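Local coordinates for bartonella effector protein (Bep) substrate of VirB T4SS (Bartonella sp. AR 15-3, PDB 4M16) that probably transfers AMP from ATP to tyrosine or threonine residues of target proteins, its Fic domain being the part seen here, at residues 85-88 / 89-93; 205-208 / 209-212; 125-128 / 129-132. All coordinates share one frame; numbering follows the deposited sequence.

The three contacts are local and occur in series along one Fic-domain chain, contact 1 in a β hairpin, contact 3 at the end of helix 110-126 and contact 2 in helix 200-214. Contact 1 lies about 40 Å, centre to centre, from contact 2 and about 38 Å from contact 3. Contacts 2 and 3 are closer, with centres about 21 Å apart and nearest atoms about 8 Å apart, and helix 135-152 receives side chains from both. That helix leads into the loop carrying the Fic motif, the active-site loop of the family, here with a sequence departing from the consensus. Contact 1 fits the flap hairpin that in relatives aligns the target segment.

Contact 1 of 3, residues 85-88 / 89-93; sequences FAFD and DGTIA
A two-stranded β hairpin with a type I turn and a G1-type β bulge joins F85-D88 to D89-A93; its place in the chain is consistent with the flap of Fic domains, which in relatives lines up the target segment. F85 and A93 form an antiparallel hydrogen-bonded pair, with F85 N to A93 O at 2.7 Å and A93 N returning to F85 O. A86 and I92 make the next, non-hydrogen-bonded pair. The turn is closed by G90 N to F87 O at 3.0 Å, and F87 N reaches back to T91 O, so both polar backbone atoms of F87 are used. Glycine suits position 90 because its positive phi, 95°, would jam a CB against the preceding carbonyl. D89 stiffens the bend as an Asx turn: its OD1 accepts T91 N at 2.8 Å and, on the syn lone pair, T91 OG1 at 2.6 Å. With chi1 at 62°, the threonine hydroxyl lies between its backbone N and carbonyl carbon and faces this carboxylate. The F87 ring meets A93 at its edge, CE2 to CB 3.7 Å, while F85 CD2 sits over the centre of one face. A small alanine methyl fits close against the phenyl edge. Beyond the hairpin, K22 forms a salt bridge with D89 OD2 and a cation-pi contact with F87, Y79 meets F85 edge-to-face, and N12 bonds to I92 O, tying both strands to loops that precede helix 30-48 or follow helix 59-70.

Contact 2 of 3, residues 205-208 / 209-212; sequences QAMK and SLFE
M207 and F211, one turn apart in helix 200-214, lie side by side and point the same way, the sulfur meeting the edge of the phenyl ring. M207 SD is 3.7 Å from F211 CE1; seen from the ring centroid, 4.9 Å away, the sulfur is 82° off the normal, a Met-aromatic contact near the ring plane. The methionine chain starts out with CG opposite its backbone N (chi1 -172°) and then bends at chi2 and chi3, which carries the sulfur alongside the ring instead of outward. Its long flexible chain suits a face packed against helix 135-152, where it touches V143, F146 and S147; F146 also meets F211 edge-to-face. L210 adds its CD2 methyl to the same sulfur, at 4.1 Å from M207 SD. Elsewhere round the helix the chemistry is polar. K208 is extended and E212 crosses it at an angle, so that E212 OE2 comes nearest to K208 CE, at 2.9 Å, a doubtfully short approach to the methylene next to the ammonium, while K208 NZ stays 4.1 Å away. S209 turns its hydroxyl back toward the preceding turn: OG donates to Q205 O at 2.8 Å, and S209 N donates to the same oxygen at 3.2 Å. A short hydroxyl side chain suits this return to its own helix. The chemistry therefore divides the helix between a buried apolar face held by sulfur, methyl and ring and a polar side where Q205 O accepts both donors of S209, which fixes the rotation of the serine hydroxyl. The K208-E212 attraction, beyond salt-bridge distance, is probably modest.

Contact 3 of 3, residues 125-128 / 129-132; sequences ASKS and NLQG
A Schellman motif ends helix 110-126 here, and a left-handed turn through S128, N129 and L130 carries the chain away from it toward helix 135-152. K127 O receives L130 N at 2.9 Å across the turn, while S128 O takes Q131 N at 3.2 Å; both donors approach from above the carbonyl plane. S128, with phi 46°, is the C-prime residue: S128 N returns to A125 O at 3.1 Å, and N129 N goes to L124 O. These bonds give the last-turn carbonyls of L124 and A125 donors from the reversed backbone. Glycine is usual at this positive-phi position; S128 takes it with a small side chain whose CB points away from N129-G132. Asparagine tolerates positive phi comparatively well, which fits N129 to the middle of the bend, and its OD1 accepts from F57 N, tying the turn to the chain before helix 59-70. L130 is less usual at positive phi, but the bend delivers its side chain to the protein interior. There it packs on F138, E141, T142 and L145 of helix 135-152. One branch also crosses the lysine: L130 CD2 lies 3.9 Å from K127 CB and the same distance from CD, so the lysine's aliphatic chain lies against the methyl. K127 suits this boundary, as its CB and CD methylenes meet L130 CD2 while its ammonium end makes a long, weak ion pair with E141. Q131 follows at negative phi, with its CG beside S128 O. A single water spans the turn, donating to K127 O at 2.6 Å and to Q131 O at 2.7 Å.

Contact 1 of 3, residues 85-88 / 89-93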
# COMPACT_ATOMS: atom_id res chain seq x y z
N PHE A 85 13.77 -1.92 13.89
CA PHE A 85 14.66 -1.64 12.78
C PHE A 85 16.00 -0.99 13.21
O PHE A 85 16.04 0.09 13.79
CB PHE A 85 14.02 -0.80 11.69
CG PHE A 85 14.90 -0.69 10.50
CD1 PHE A 85 15.04 -1.78 9.66
CD2 PHE A 85 15.71 0.42 10.30
CE1 PHE A 85 15.91 -1.75 8.57
CE2 PHE A 85 16.58 0.47 9.21
CZ PHE A 85 16.70 -0.61 8.37
N ALA A 86 17.10 -1.68 12.90
CA ALA A 86 18.44 -1.20 13.26
C ALA A 86 19.01 -0.32 12.15
O ALA A 86 19.41 -0.84 11.10
CB ALA A 86 19.36 -2.40 13.51
N PHE A 87 19.03 0.99 12.35
CA PHE A 87 19.64 1.94 11.41
C PHE A 87 21.15 1.83 11.45
O PHE A 87 21.75 1.49 12.47
CB PHE A 87 19.24 3.41 11.73
CG PHE A 87 17.87 3.85 11.21
CD1 PHE A 87 17.74 4.28 9.87
CD2 PHE A 87 16.71 3.85 12.01
CE1 PHE A 87 16.54 4.71 9.35
CE2 PHE A 87 15.47 4.25 11.47
CZ PHE A 87 15.40 4.69 10.14
N ASP A 88 21.78 2.20 10.35
CA ASP A 88 23.23 2.29 10.31
C ASP A 88 23.77 3.28 11.34
O ASP A 88 24.88 3.08 11.84
CB ASP A 88 23.71 2.67 8.91
CG ASP A 88 23.59 1.51 7.91
OD1 ASP A 88 23.43 0.32 8.32
OD2 ASP A 88 23.66 1.78 6.69
N ASP A 89 22.98 4.28 11.73
CA ASP A 89 23.44 5.21 12.75
C ASP A 89 23.51 4.66 14.19
O ASP A 89 23.93 5.36 15.10
CB ASP A 89 22.66 6.53 12.70
CG ASP A 89 21.18 6.42 13.17
OD1 ASP A 89 20.75 5.41 13.76
OD2 ASP A 89 20.47 7.44 12.97
N GLY A 90 23.05 3.43 14.39
CA GLY A 90 23.07 2.77 15.68
C GLY A 90 21.78 2.89 16.47
O GLY A 90 21.68 2.29 17.54
N THR A 91 20.79 3.64 15.95
CA THR A 91 19.51 3.74 16.64
C THR A 91 18.61 2.61 16.18
O THR A 91 18.83 2.00 15.12
CB THR A 91 18.78 5.08 16.43
OG1 THR A 91 18.48 5.28 15.04
CG2 THR A 91 19.66 6.21 17.00
N ILE A 92 17.62 2.33 17.02
CA ILE A 92 16.66 1.28 16.73
C ILE A 92 15.29 1.92 16.76
O ILE A 92 14.96 2.66 17.68
CB ILE A 92 16.78 0.09 17.71
CG1 ILE A 92 18.18 -0.53 17.56
CG2 ILE A 92 15.68 -0.96 17.46
CD1 ILE A 92 18.50 -1.51 18.63
N ALA A 93 14.52 1.64 15.72
CA ALA A 93 13.26 2.30 15.52
C ALA A 93 12.15 1.29 15.44
O ALA A 93 12.35 0.10 15.09
CB ALA A 93 13.30 3.16 14.26

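Contact 2 of 3, residues 205-208 / 209-212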
# COMPACT_ATOMS: atom_id res chain seq x y z
N GLN A 205 -19.07 -0.65 0.14
CA GLN A 205 -19.49 0.19 -1.00
C GLN A 205 -18.56 1.35 -1.31
O GLN A 205 -18.40 1.77 -2.49
CB GLN A 205 -20.93 0.70 -0.82
CG GLN A 205 -21.45 1.42 -2.03
CD GLN A 205 -21.45 0.53 -3.26
OE1 GLN A 205 -22.06 -0.55 -3.25
NE2 GLN A 205 -20.76 0.96 -4.31
N ALA A 206 -17.96 1.93 -0.26
CA ALA A 206 -16.96 2.97 -0.50
C ALA A 206 -15.85 2.47 -1.45
O ALA A 206 -15.47 3.07 -2.46
CB ALA A 206 -16.34 3.43 0.82
N MET A 207 -15.31 1.32 -1.13
CA MET A 207 -14.21 0.80 -1.92
C MET A 207 -14.67 0.19 -3.26
O MET A 207 -13.95 0.29 -4.27
CB MET A 207 -13.50 -0.22 -1.04
CG MET A 207 -12.19 -0.77 -1.57
SD MET A 207 -10.97 0.50 -1.81
CE MET A 207 -10.49 0.90 -0.13
N LYS A 208 -15.86 -0.39 -3.30
CA LYS A 208 -16.38 -0.95 -4.56
C LYS A 208 -16.54 0.11 -5.66
O LYS A 208 -16.23 -0.17 -6.82
CB LYS A 208 -17.71 -1.62 -4.35
CG LYS A 208 -18.23 -2.34 -5.60
CD LYS A 208 -19.45 -3.17 -5.27
CE LYS A 208 -20.06 -3.78 -6.51
NZ LYS A 208 -21.18 -4.65 -6.12
N SER A 209 -17.01 1.31 -5.31
CA SER A 209 -17.16 2.40 -6.31
C SER A 209 -15.82 2.74 -6.91
O SER A 209 -15.70 2.88 -8.13
CB SER A 209 -17.71 3.71 -5.72
OG SER A 209 -18.65 3.41 -4.72
N LEU A 210 -14.81 2.81 -6.06
CA LEU A 210 -13.43 3.07 -6.56
C LEU A 210 -13.00 1.99 -7.52
O LEU A 210 -12.48 2.28 -8.59
CB LEU A 210 -12.43 3.19 -5.43
CG LEU A 210 -10.95 3.33 -5.88
CD1 LEU A 210 -10.74 4.69 -6.54
CD2 LEU A 210 -9.94 3.14 -4.76
N PHE A 211 -13.19 0.74 -7.13
CA PHE A 211 -12.77 -0.38 -7.97
C PHE A 211 -13.52 -0.44 -9.32
O PHE A 211 -12.92 -0.78 -10.36
CB PHE A 211 -12.75 -1.71 -7.19
CG PHE A 211 -11.43 -1.92 -6.49
CD1 PHE A 211 -11.11 -1.19 -5.37
CD2 PHE A 211 -10.47 -2.72 -7.05
CE1 PHE A 211 -9.86 -1.31 -4.78
CE2 PHE A 211 -9.23 -2.85 -6.46
CZ PHE A 211 -8.92 -2.17 -5.31
N GLU A 212 -14.78 -0.09 -9.31
CA GLU A 212 -15.55 -0.04 -10.56
C GLU A 212 -14.96 1.05 -11.52
O GLU A 212 -14.77 0.82 -12.70
CB GLU A 212 -17.02 0.16 -10.26
CG GLU A 212 -17.61 -1.15 -9.72
CD GLU A 212 -19.05 -1.06 -9.25
OE1 GLU A 212 -19.61 0.06 -9.22
OE2 GLU A 212 -19.63 -2.13 -8.89

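Contact 3 of 3, residues 125-128 / 129-132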
# COMPACT_ATOMS: atom_id res chain seq x y z
N ALA A 125 -3.84 -17.48 -1.84
CA ALA A 125 -3.41 -18.81 -2.27
C ALA A 125 -4.64 -19.66 -2.46
O ALA A 125 -4.75 -20.36 -3.45
CB ALA A 125 -2.45 -19.45 -1.29
N SER A 126 -5.61 -19.56 -1.55
CA SER A 126 -6.84 -20.37 -1.64
C SER A 126 -7.65 -20.02 -2.90
O SER A 126 -8.45 -20.82 -3.35
CB SER A 126 -7.71 -20.17 -0.39
OG SER A 126 -8.36 -18.92 -0.47
N LYS A 127 -7.40 -18.87 -3.50
CA LYS A 127 -8.12 -18.44 -4.71
C LYS A 127 -7.24 -18.32 -5.94
O LYS A 127 -7.63 -17.64 -6.89
CB LYS A 127 -8.81 -17.09 -4.41
CG LYS A 127 -9.87 -17.17 -3.31
CD LYS A 127 -10.40 -15.79 -2.91
CE LYS A 127 -11.45 -15.88 -1.81
NZ LYS A 127 -12.65 -16.63 -2.26
N SER A 128 -6.06 -18.94 -5.92
CA SER A 128 -5.11 -18.90 -7.01
C SER A 128 -4.87 -17.53 -7.60
O SER A 128 -4.96 -17.34 -8.82
CB SER A 128 -5.57 -19.84 -8.09
OG SER A 128 -5.32 -21.15 -7.69
N ASN A 129 -4.57 -16.56 -6.71
CA ASN A 129 -4.27 -15.20 -7.12
C ASN A 129 -5.47 -14.53 -7.86
O ASN A 129 -5.26 -13.66 -8.67
CB ASN A 129 -2.96 -15.15 -7.96
CG ASN A 129 -1.79 -15.85 -7.25
OD1 ASN A 129 -1.32 -15.41 -6.22
ND2 ASN A 129 -1.28 -16.89 -7.86
N LEU A 130 -6.71 -14.98 -7.60
CA LEU A 130 -7.93 -14.40 -8.21
C LEU A 130 -8.03 -14.63 -9.75
O LEU A 130 -8.72 -13.89 -10.49
CB LEU A 130 -8.09 -12.91 -7.88
CG LEU A 130 -7.95 -12.43 -6.44
CD1 LEU A 130 -8.43 -10.98 -6.35
CD2 LEU A 130 -8.76 -13.32 -5.51
N GLN A 131 -7.38 -15.68 -10.16
CA GLN A 131 -7.40 -16.14 -11.56
C GLN A 131 -8.68 -16.85 -11.86
O GLN A 131 -9.32 -17.42 -10.95
CB GLN A 131 -6.27 -17.15 -11.75
CG GLN A 131 -4.92 -16.52 -11.77
CD GLN A 131 -4.42 -16.40 -13.17
OE1 GLN A 131 -5.21 -16.28 -14.15
NE2 GLN A 131 -3.13 -16.49 -13.30
N GLY A 132 -9.06 -16.85 -13.14
CA GLY A 132 -10.27 -17.57 -13.55
C GLY A 132 -11.61 -16.99 -13.10
O GLY A 132 -12.56 -17.75 -12.95
O HOH W 1 -9.78 -17.49 -8.34